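Local atomic coordinates of homoprotocatechuate 2,3-dioxygenase (Brevibacterium fuscum, PDB entry 4Z6M), a protein that probably cleaves the aromatic ring of homoprotocatechuate with molecular oxygen, using an iron(II) ion held by a facial triad of two histidines and one carboxylate. Residues Pro13-Cys18 / Phe79-Pro84; Glu85-Ala90 / Ile112-Arg117; Leu173-Thr178 / Met193-Thr198. The protein carries 1 engineered substitution. All coordinates share one frame; numbering follows the deposited sequence.

From the N terminus the three contacts close one after another; none nests inside or crosses the next. Contact 1 closes a 60-residue excursion by pairing the start of strand 15-25 with the end of strand 73-81, neighbours within the N-terminal sheet. The chain then enters helix 84-96, and contact 2 closes a shorter loop by laying that helix on strand 115-119 of the same sheet. The two touch: Asp-86 OD1 receives the backbone N of Asp-14, and Val-87 packs on Val-81. Contact 3 closes the open end of hairpin 176-182/188-194 in the C-terminal sheet. Its Arg-195 binds residues 14-15, tying both domains together; nearest atoms of contacts 2 and 3 are about 7 Å apart.

Contact 1. Residues Pro13-Cys18 / Phe79-Pro84; sequences PDILRC and FRVRTP
Both carboxylate oxygens of Asp-14 are engaged around Arg-82: OD2 forms a salt bridge with Arg-82 NE (2.9 Å), while OD1 takes a bond from a water, 2.6 Å away, that in turn accepts from Arg-82 NH2. OD1 is also held by Arg-195. This pairing lies where strands 15-25 and 73-81 run antiparallel in the N-terminal sheet of the vicinal oxygen chelate fold. Arg-82 NE meets OD2 from above the carboxylate plane, 45° out of it, although OD2 itself lies close to the guanidinium plane. The bend at chi3 (-69°) folds Arg-82 back over Leu-16, whose CD2 sits on one guanidinium face, 3.5 Å from NH2. In the backbone, Asp-14 O accepts Arg-82 N at 2.9 Å.

A beta bulge shifts the register by one residue: Leu-16 and Arg-17 together face Arg-80. Leu-16 N donates to Arg-80 O (2.7 Å), and Arg-80 N to Arg-17 O (3.1 Å). The side chains of Arg-17 and Arg-80 rise from the same face, and their like charges are probably offset by Asp-277 of the second subunit, which bridges both; Asp-279 of that subunit also binds Arg-80. On the other face, Ile-15 CG2 packs on Phe-79 CB at 3.9 Å, and the Phe-79 ring brings CD1 to 3.7 Å from Cys-18 CA.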
loop_
_atom_site.group_PDB
_atom_site.type_symbol
_atom_site.label_atom_id
_atom_site.label_comp_id
_atom_site.label_asym_id
_atom_site.label_seq_id
_atom_site.Cartn_x
_atom_site.Cartn_y
_atom_site.Cartn_z
ATOM N N PRO A 13 -36.194 4.316 -17.502
ATOM C CA PRO A 13 -36.097 4.205 -16.052
ATOM C C PRO A 13 -34.812 4.871 -15.584
ATOM O O PRO A 13 -33.818 4.840 -16.296
ATOM C CB PRO A 13 -36.008 2.689 -15.821
ATOM C CG PRO A 13 -35.367 2.180 -17.066
ATOM C CD PRO A 13 -36.006 3.007 -18.151
ATOM N N ASP A 14 -34.851 5.478 -14.403
ATOM C CA ASP A 14 -33.691 6.094 -13.772
ATOM C C ASP A 14 -32.888 4.988 -13.134
ATOM O O ASP A 14 -33.218 4.515 -12.035
ATOM C CB ASP A 14 -34.135 7.143 -12.743
ATOM C CG ASP A 14 -32.972 7.857 -12.087
ATOM O OD1 ASP A 14 -31.823 7.404 -12.294
ATOM O OD2 ASP A 14 -33.199 8.845 -11.337
ATOM N N ILE A 15 -31.808 4.605 -13.800
ATOM C CA ILE A 15 -30.939 3.536 -13.329
ATOM C C ILE A 15 -29.884 4.128 -12.387
ATOM O O ILE A 15 -29.181 5.085 -12.741
ATOM C CB ILE A 15 -30.271 2.815 -14.504
ATOM C CG1 ILE A 15 -31.328 2.124 -15.389
ATOM C CG2 ILE A 15 -29.208 1.836 -14.019
ATOM C CD1 ILE A 15 -30.842 1.877 -16.811
ATOM N N LEU A 16 -29.743 3.526 -11.209
ATOM C CA LEU A 16 -28.715 3.948 -10.253
ATOM C C LEU A 16 -27.323 3.396 -10.571
ATOM O O LEU A 16 -26.329 4.131 -10.519
ATOM C CB LEU A 16 -29.110 3.508 -8.852
ATOM C CG LEU A 16 -30.406 4.055 -8.270
ATOM C CD1 LEU A 16 -30.770 3.272 -7.013
ATOM C CD2 LEU A 16 -30.246 5.553 -7.993
ATOM N N ARG A 17 -27.247 2.092 -10.813
ATOM C CA ARG A 17 -25.975 1.367 -10.811
ATOM C C ARG A 17 -26.223 -0.069 -11.175
ATOM O O ARG A 17 -27.334 -0.587 -10.991
ATOM C CB ARG A 17 -25.274 1.398 -9.444
ATOM C CG ARG A 17 -26.141 0.891 -8.291
ATOM C CD ARG A 17 -25.281 0.541 -7.099
ATOM N NE ARG A 17 -26.039 0.174 -5.904
ATOM C CZ ARG A 17 -25.646 -0.738 -5.017
ATOM N NH1 ARG A 17 -26.370 -0.961 -3.929
ATOM N NH2 ARG A 17 -24.528 -1.417 -5.197
ATOM N N CYS A 18 -25.169 -0.740 -11.610
ATOM C CA CYS A 18 -25.150 -2.192 -11.545
ATOM C C CYS A 18 -25.307 -2.651 -10.104
ATOM O O CYS A 18 -24.830 -2.004 -9.172
ATOM C CB CYS A 18 -23.882 -2.765 -12.157
ATOM S SG CYS A 18 -22.351 -2.356 -11.320
ATOM N N PHE A 79 -29.718 -4.221 -12.612
ATOM C CA PHE A 79 -29.469 -2.828 -12.283
ATOM C C PHE A 79 -30.539 -2.356 -11.318
ATOM O O PHE A 79 -31.718 -2.653 -11.499
ATOM C CB PHE A 79 -29.541 -1.976 -13.545
ATOM C CG PHE A 79 -28.542 -2.368 -14.589
ATOM C CD1 PHE A 79 -27.278 -1.829 -14.598
ATOM C CD2 PHE A 79 -28.858 -3.305 -15.564
ATOM C CE1 PHE A 79 -26.340 -2.191 -15.554
ATOM C CE2 PHE A 79 -27.925 -3.680 -16.540
ATOM C CZ PHE A 79 -26.657 -3.128 -16.522
ATOM N N ARG A 80 -30.116 -1.653 -10.267
ATOM C CA ARG A 80 -31.071 -1.022 -9.370
ATOM C C ARG A 80 -31.524 0.314 -9.935
ATOM O O ARG A 80 -30.717 1.068 -10.486
ATOM C CB ARG A 80 -30.500 -0.870 -7.972
ATOM C CG ARG A 80 -31.573 -0.666 -6.922
ATOM C CD ARG A 80 -31.058 -0.615 -5.501
ATOM N NE ARG A 80 -32.175 -0.623 -4.588
ATOM C CZ ARG A 80 -32.196 -0.101 -3.371
ATOM N NH1 ARG A 80 -31.131 0.474 -2.837
ATOM N NH2 ARG A 80 -33.316 -0.151 -2.682
ATOM N N VAL A 81 -32.818 0.572 -9.823
ATOM C CA VAL A 81 -33.426 1.823 -10.247
ATOM C C VAL A 81 -33.826 2.682 -9.048
ATOM O O VAL A 81 -33.860 2.204 -7.905
ATOM C CB VAL A 81 -34.619 1.591 -11.189
ATOM C CG1 VAL A 81 -34.163 0.885 -12.425
ATOM C CG2 VAL A 81 -35.752 0.823 -10.517
ATOM N N ARG A 82 -34.098 3.953 -9.297
ATOM C CA ARG A 82 -34.173 4.931 -8.198
ATOM C C ARG A 82 -35.419 4.777 -7.337
ATOM O O ARG A 82 -35.353 4.996 -6.135
ATOM C CB ARG A 82 -34.101 6.353 -8.728
ATOM C CG ARG A 82 -34.054 7.402 -7.616
ATOM C CD ARG A 82 -33.746 8.792 -8.125
ATOM N NE ARG A 82 -32.368 8.866 -8.593
ATOM C CZ ARG A 82 -31.304 8.989 -7.795
ATOM N NH1 ARG A 82 -31.442 9.125 -6.480
ATOM N NH2 ARG A 82 -30.089 9.035 -8.327
ATOM N N THR A 83 -36.546 4.404 -7.946
ATOM C CA THR A 83 -37.832 4.372 -7.233
ATOM C C THR A 83 -38.624 3.157 -7.695
ATOM O O THR A 83 -38.380 2.617 -8.787
ATOM C CB THR A 83 -38.700 5.617 -7.514
ATOM O OG1 THR A 83 -39.108 5.617 -8.880
ATOM C CG2 THR A 83 -37.969 6.896 -7.226
ATOM N N PRO A 84 -39.640 2.758 -6.911
ATOM C CA PRO A 84 -40.497 1.687 -7.376
ATOM C C PRO A 84 -41.124 1.961 -8.749
ATOM O O PRO A 84 -41.250 1.051 -9.567
ATOM C CB PRO A 84 -41.563 1.604 -6.283
ATOM C CG PRO A 84 -40.868 2.071 -5.047
ATOM C CD PRO A 84 -39.921 3.131 -5.511
HETATM O O HOH W 1 -29.730 8.322 -11.000
#

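Contact 2. Residues Glu85-Ala90 / Ile112-Arg117; sequences EDVDKA and IGDALR
The carboxylate of Asp-114 has Val-87 over one of its faces: the methyl CG1 lies 3.9 Å from OD2, displaced past that oxygen instead of centred on the group, and CB stands on the same side at 4.0 Å from OD2. This is apolar packing against a charged group whose polar needs are met elsewhere, since OD2 forms a salt bridge with Arg-103 NH2. That nitrogen also binds Asp-88 OD1, so it serves carboxylates from both segments, 5.3 Å apart between Asp-88 OD1 and Asp-114 OD2. It probably offsets their mutual repulsion.

Val-87 places CG1 opposite its own backbone N (chi1 -177°), which carries this methyl between Asp-114 and the next inward-facing residue, Leu-116. There CG1 packs on Leu-116 CB at 4.0 Å. The two side chains run past one another in opposite senses.

Helix 84-96 follows strand 73-81 and packs on one face of the sheet, running nearly along strand 115-119, before the chain adds the antiparallel strands 101-104, 115-119 and 125-129, a beta-alpha-beta-beta-beta succession of the vicinal oxygen chelate fold. The axes of residues 85-90 and 115-117 approach to 8.5 Å and are inclined by 20°.

One turn along the helix, Ala-90 presents its CB to the CD2 branch of Leu-116 at 3.7 Å. Leu-116 CD2 also reaches the helix backbone, 3.5 Å from Ala-90 C. Phe-128 of strand 125-129 packs on Ala-90 as well, and Thr-101 touches Leu-116.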
loop_
_atom_site.group_PDB
_atom_site.type_symbol
_atom_site.label_atom_id
_atom_site.label_comp_id
_atom_site.label_asym_id
_atom_site.label_seq_id
_atom_site.Cartn_x
_atom_site.Cartn_y
_atom_site.Cartn_z
ATOM N N GLU A 85 -41.481 3.214 -8.997
ATOM C CA GLU A 85 -42.123 3.638 -10.236
ATOM C C GLU A 85 -41.199 3.479 -11.453
ATOM O O GLU A 85 -41.662 3.336 -12.586
ATOM C CB GLU A 85 -42.579 5.097 -10.081
ATOM C CG GLU A 85 -43.723 5.291 -9.073
ATOM C CD GLU A 85 -43.345 5.280 -7.578
ATOM O OE1 GLU A 85 -44.293 5.130 -6.761
ATOM O OE2 GLU A 85 -42.151 5.427 -7.197
ATOM N N ASP A 86 -39.882 3.461 -11.220
ATOM C CA ASP A 86 -38.945 3.211 -12.309
ATOM C C ASP A 86 -39.014 1.783 -12.829
ATOM O O ASP A 86 -38.624 1.536 -13.968
ATOM C CB ASP A 86 -37.513 3.570 -11.906
ATOM C CG ASP A 86 -37.295 5.062 -11.856
ATOM O OD1 ASP A 86 -37.345 5.693 -12.936
ATOM O OD2 ASP A 86 -37.054 5.592 -10.753
ATOM N N VAL A 87 -39.518 0.844 -12.032
ATOM C CA VAL A 87 -39.733 -0.509 -12.559
ATOM C C VAL A 87 -40.870 -0.496 -13.593
ATOM O O VAL A 87 -40.736 -1.111 -14.663
ATOM C CB VAL A 87 -39.945 -1.548 -11.436
ATOM C CG1 VAL A 87 -40.082 -2.954 -12.007
ATOM C CG2 VAL A 87 -38.787 -1.487 -10.433
ATOM N N ASP A 88 -41.944 0.240 -13.295
ATOM C CA ASP A 88 -43.007 0.478 -14.282
ATOM C C ASP A 88 -42.456 1.167 -15.532
ATOM O O ASP A 88 -42.808 0.791 -16.647
ATOM C CB ASP A 88 -44.139 1.341 -13.714
ATOM C CG ASP A 88 -44.852 0.699 -12.563
ATOM O OD1 ASP A 88 -45.087 -0.521 -12.617
ATOM O OD2 ASP A 88 -45.222 1.450 -11.629
ATOM N N LYS A 89 -41.602 2.176 -15.353
ATOM C CA LYS A 89 -41.001 2.846 -16.510
ATOM C C LYS A 89 -40.186 1.874 -17.345
ATOM O O LYS A 89 -40.242 1.905 -18.572
ATOM C CB LYS A 89 -40.164 4.047 -16.100
ATOM C CG LYS A 89 -41.025 5.189 -15.570
ATOM C CD LYS A 89 -40.262 6.191 -14.744
ATOM C CE LYS A 89 -39.486 7.149 -15.606
ATOM N NZ LYS A 89 -39.964 8.544 -15.337
ATOM N N ALA A 90 -39.429 1.001 -16.686
ATOM C CA ALA A 90 -38.624 0.019 -17.418
ATOM C C ALA A 90 -39.504 -0.936 -18.238
ATOM O O ALA A 90 -39.208 -1.255 -19.396
ATOM C CB ALA A 90 -37.726 -0.765 -16.469
ATOM N N ILE A 112 -34.729 -9.796 -3.418
ATOM C CA ILE A 112 -35.221 -8.798 -4.345
ATOM C C ILE A 112 -36.735 -8.862 -4.393
ATOM O O ILE A 112 -37.307 -9.955 -4.412
ATOM C CB ILE A 112 -34.652 -9.022 -5.757
ATOM C CG1 ILE A 112 -33.125 -9.124 -5.719
ATOM C CG2 ILE A 112 -35.133 -7.914 -6.685
ATOM C CD1 ILE A 112 -32.423 -7.800 -5.500
ATOM N N GLY A 113 -37.349 -7.682 -4.375
ATOM C CA GLY A 113 -38.788 -7.511 -4.483
ATOM C C GLY A 113 -39.229 -7.343 -5.932
ATOM O O GLY A 113 -38.718 -8.017 -6.818
ATOM N N ASP A 114 -40.172 -6.432 -6.162
ATOM C CA ASP A 114 -40.773 -6.233 -7.475
ATOM C C ASP A 114 -39.663 -6.031 -8.512
ATOM O O ASP A 114 -38.809 -5.158 -8.366
ATOM C CB ASP A 114 -41.735 -5.044 -7.385
ATOM C CG ASP A 114 -42.361 -4.677 -8.706
ATOM O OD1 ASP A 114 -42.712 -5.591 -9.470
ATOM O OD2 ASP A 114 -42.507 -3.449 -8.968
ATOM N N ALA A 115 -39.661 -6.877 -9.538
ATOM C CA ALA A 115 -38.548 -6.917 -10.485
ATOM C C ALA A 115 -39.048 -7.182 -11.892
ATOM O O ALA A 115 -39.979 -7.957 -12.087
ATOM C CB ALA A 115 -37.529 -7.971 -10.094
ATOM N N LEU A 116 -38.400 -6.537 -12.858
ATOM C CA LEU A 116 -38.649 -6.770 -14.280
ATOM C C LEU A 116 -37.411 -7.394 -14.893
ATOM O O LEU A 116 -36.327 -6.801 -14.817
ATOM C CB LEU A 116 -38.938 -5.446 -14.969
ATOM C CG LEU A 116 -39.170 -5.546 -16.479
ATOM C CD1 LEU A 116 -40.583 -6.047 -16.729
ATOM C CD2 LEU A 116 -38.912 -4.218 -17.145
ATOM N N ARG A 117 -37.573 -8.540 -15.543
ATOM C CA ARG A 117 -36.536 -9.058 -16.413
ATOM C C ARG A 117 -36.955 -8.920 -17.852
ATOM O O ARG A 117 -38.153 -9.020 -18.183
ATOM C CB ARG A 117 -36.198 -10.503 -16.070
ATOM C CG ARG A 117 -35.423 -10.584 -14.763
ATOM C CD ARG A 117 -34.895 -11.965 -14.441
ATOM N NE ARG A 117 -34.176 -11.917 -13.173
ATOM C CZ ARG A 117 -33.434 -12.903 -12.673
ATOM N NH1 ARG A 117 -33.315 -14.062 -13.306
ATOM N NH2 ARG A 117 -32.796 -12.722 -11.515
#

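Contact 3. Residues Leu173-Thr178 / Met193-Thr198; sequences LGFRVT and MHRKGT
The open end of the beta hairpin formed by strands 176-182 and 188-194, in the C-terminal domain that carries the iron, is joined by backbone bonds and by a pair of stacked arginines. Arg-176 and His-194 form the antiparallel hydrogen-bonded pair: Arg-176 N donates to His-194 O at 3.0 Å, and His-194 N returns a bond to Arg-176 O.

Just before the strand, Gly-174 ends helix 163-172 in a Schellman motif, and its carbonyl O receives Arg-195 NH1 at 2.9 Å. The donor stands 43° above the carbonyl plane, while the oxygen lies near the plane of the guanidinium. Bends at chi2 and chi3 curl Arg-195 back to this point and lay its guanidinium on that of Arg-176, with planes 17° apart and centres at 4.2 Å. The like charges are probably eased by the carboxylate of Asp-14; Ile-15 O accepts from Arg-195 NE. These bonds fix the plane of Arg-195 against Asp-14 and the start of strand 15-25 in the other domain.

The aliphatic parts of both arginines work as CH-pi donors. Arg-195 CG lies over one face of Phe-175, 4.0 Å from the ring centroid, and Arg-176 CD lies over His-194. On the face away from the Arg-176/His-194 pair, Met-193 CG meets Phe-175 CB at 3.8 Å. Thr-178 turns OG1 to the carbonyl of Val-199 and its methyl CG2 to His-194 CD2, 3.5 Å away.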
loop_
_atom_site.group_PDB
_atom_site.type_symbol
_atom_site.label_atom_id
_atom_site.label_comp_id
_atom_site.label_asym_id
_atom_site.label_seq_id
_atom_site.Cartn_x
_atom_site.Cartn_y
_atom_site.Cartn_z
ATOM N N LEU A 173 -31.006 4.705 -23.101
ATOM C CA LEU A 173 -31.392 4.182 -21.791
ATOM C C LEU A 173 -30.833 4.982 -20.616
ATOM O O LEU A 173 -31.229 4.762 -19.464
ATOM C CB LEU A 173 -30.958 2.723 -21.721
ATOM C CG LEU A 173 -31.348 1.833 -20.555
ATOM C CD1 LEU A 173 -32.865 1.778 -20.409
ATOM C CD2 LEU A 173 -30.735 0.468 -20.778
ATOM N N GLY A 174 -29.911 5.899 -20.912
ATOM C CA GLY A 174 -29.388 6.864 -19.952
ATOM C C GLY A 174 -27.931 6.650 -19.574
ATOM O O GLY A 174 -27.361 7.449 -18.823
ATOM N N PHE A 175 -27.297 5.596 -20.079
ATOM C CA PHE A 175 -25.856 5.405 -19.803
ATOM C C PHE A 175 -25.059 6.447 -20.582
ATOM O O PHE A 175 -25.434 6.800 -21.699
ATOM C CB PHE A 175 -25.390 4.009 -20.195
ATOM C CG PHE A 175 -25.941 2.908 -19.316
ATOM C CD1 PHE A 175 -27.195 2.389 -19.533
ATOM C CD2 PHE A 175 -25.159 2.337 -18.313
ATOM C CE1 PHE A 175 -27.691 1.372 -18.723
ATOM C CE2 PHE A 175 -25.649 1.305 -17.532
ATOM C CZ PHE A 175 -26.918 0.824 -17.739
ATOM N N ARG A 176 -23.988 6.949 -19.981
ATOM C CA ARG A 176 -23.144 7.961 -20.608
ATOM C C ARG A 176 -21.785 7.342 -20.924
ATOM O O ARG A 176 -21.132 6.759 -20.048
ATOM C CB ARG A 176 -22.977 9.151 -19.645
ATOM C CG ARG A 176 -24.302 9.745 -19.118
ATOM C CD ARG A 176 -24.533 9.495 -17.609
ATOM N NE ARG A 176 -25.632 10.294 -17.032
ATOM C CZ ARG A 176 -26.073 10.215 -15.765
ATOM N NH1 ARG A 176 -25.541 9.356 -14.888
ATOM N NH2 ARG A 176 -27.072 11.003 -15.364
ATOM N N VAL A 177 -21.361 7.473 -22.181
ATOM C CA VAL A 177 -20.081 6.913 -22.592
ATOM C C VAL A 177 -18.956 7.720 -21.985
ATOM O O VAL A 177 -18.993 8.949 -21.965
ATOM C CB VAL A 177 -19.959 6.844 -24.125
ATOM C CG1 VAL A 177 -18.564 6.421 -24.560
ATOM C CG2 VAL A 177 -21.007 5.868 -24.648
ATOM N N THR A 178 -17.975 7.004 -21.476
ATOM C CA THR A 178 -16.786 7.603 -20.888
ATOM C C THR A 178 -15.602 7.413 -21.777
ATOM O O THR A 178 -14.919 8.374 -22.068
ATOM C CB THR A 178 -16.547 7.004 -19.492
ATOM O OG1 THR A 178 -16.537 5.576 -19.591
ATOM C CG2 THR A 178 -17.634 7.443 -18.578
ATOM N N MET A 193 -19.502 2.714 -20.386
ATOM C CA MET A 193 -20.578 3.661 -20.114
ATOM C C MET A 193 -21.132 3.502 -18.708
ATOM O O MET A 193 -21.148 2.413 -18.157
ATOM C CB MET A 193 -21.700 3.547 -21.133
ATOM C CG MET A 193 -22.253 2.158 -21.268
ATOM S SD MET A 193 -21.372 1.076 -22.442
ATOM C CE MET A 193 -21.889 1.848 -23.995
ATOM N N HIS A 194 -21.609 4.595 -18.145
ATOM C CA HIS A 194 -21.908 4.633 -16.716
ATOM C C HIS A 194 -23.230 5.292 -16.377
ATOM O O HIS A 194 -23.772 6.097 -17.128
ATOM C CB HIS A 194 -20.797 5.361 -15.952
ATOM C CG HIS A 194 -20.954 6.854 -15.933
ATOM N ND1 HIS A 194 -21.523 7.505 -14.870
ATOM C CD2 HIS A 194 -20.658 7.817 -16.843
ATOM C CE1 HIS A 194 -21.596 8.793 -15.124
ATOM N NE2 HIS A 194 -21.046 9.012 -16.298
ATOM N N ARG A 195 -23.703 4.954 -15.184
ATOM C CA ARG A 195 -24.751 5.672 -14.479
ATOM C C ARG A 195 -24.246 6.244 -13.164
ATOM O O ARG A 195 -24.507 7.418 -12.882
ATOM C CB ARG A 195 -25.967 4.775 -14.228
ATOM C CG ARG A 195 -26.745 4.459 -15.500
ATOM C CD ARG A 195 -27.461 5.661 -16.098
ATOM N NE ARG A 195 -28.467 6.203 -15.206
ATOM C CZ ARG A 195 -29.136 7.324 -15.405
ATOM N NH1 ARG A 195 -28.914 8.066 -16.481
ATOM N NH2 ARG A 195 -30.027 7.711 -14.514
ATOM N N LYS A 196 -23.479 5.479 -12.375
ATOM C CA LYS A 196 -23.148 5.879 -10.978
ATOM C C LYS A 196 -21.975 6.830 -10.718
ATOM O O LYS A 196 -21.683 7.147 -9.561
ATOM C CB LYS A 196 -22.914 4.642 -10.109
ATOM C CG LYS A 196 -21.612 3.886 -10.375
ATOM C CD LYS A 196 -21.587 2.599 -9.564
ATOM C CE LYS A 196 -20.306 1.810 -9.779
ATOM N NZ LYS A 196 -20.172 1.430 -11.203
ATOM N N GLY A 197 -21.289 7.278 -11.751
ATOM C CA GLY A 197 -20.230 8.283 -11.559
ATOM C C GLY A 197 -18.838 7.698 -11.396
ATOM O O GLY A 197 -17.927 8.367 -10.918
ATOM N N THR A 198 -18.686 6.460 -11.843
ATOM C CA THR A 198 -17.403 5.827 -12.098
ATOM C C THR A 198 -17.287 5.605 -13.607
ATOM O O THR A 198 -18.161 5.984 -14.379
ATOM C CB THR A 198 -17.264 4.491 -11.337
ATOM O OG1 THR A 198 -18.173 3.529 -11.877
ATOM C CG2 THR A 198 -17.519 4.651 -9.835
#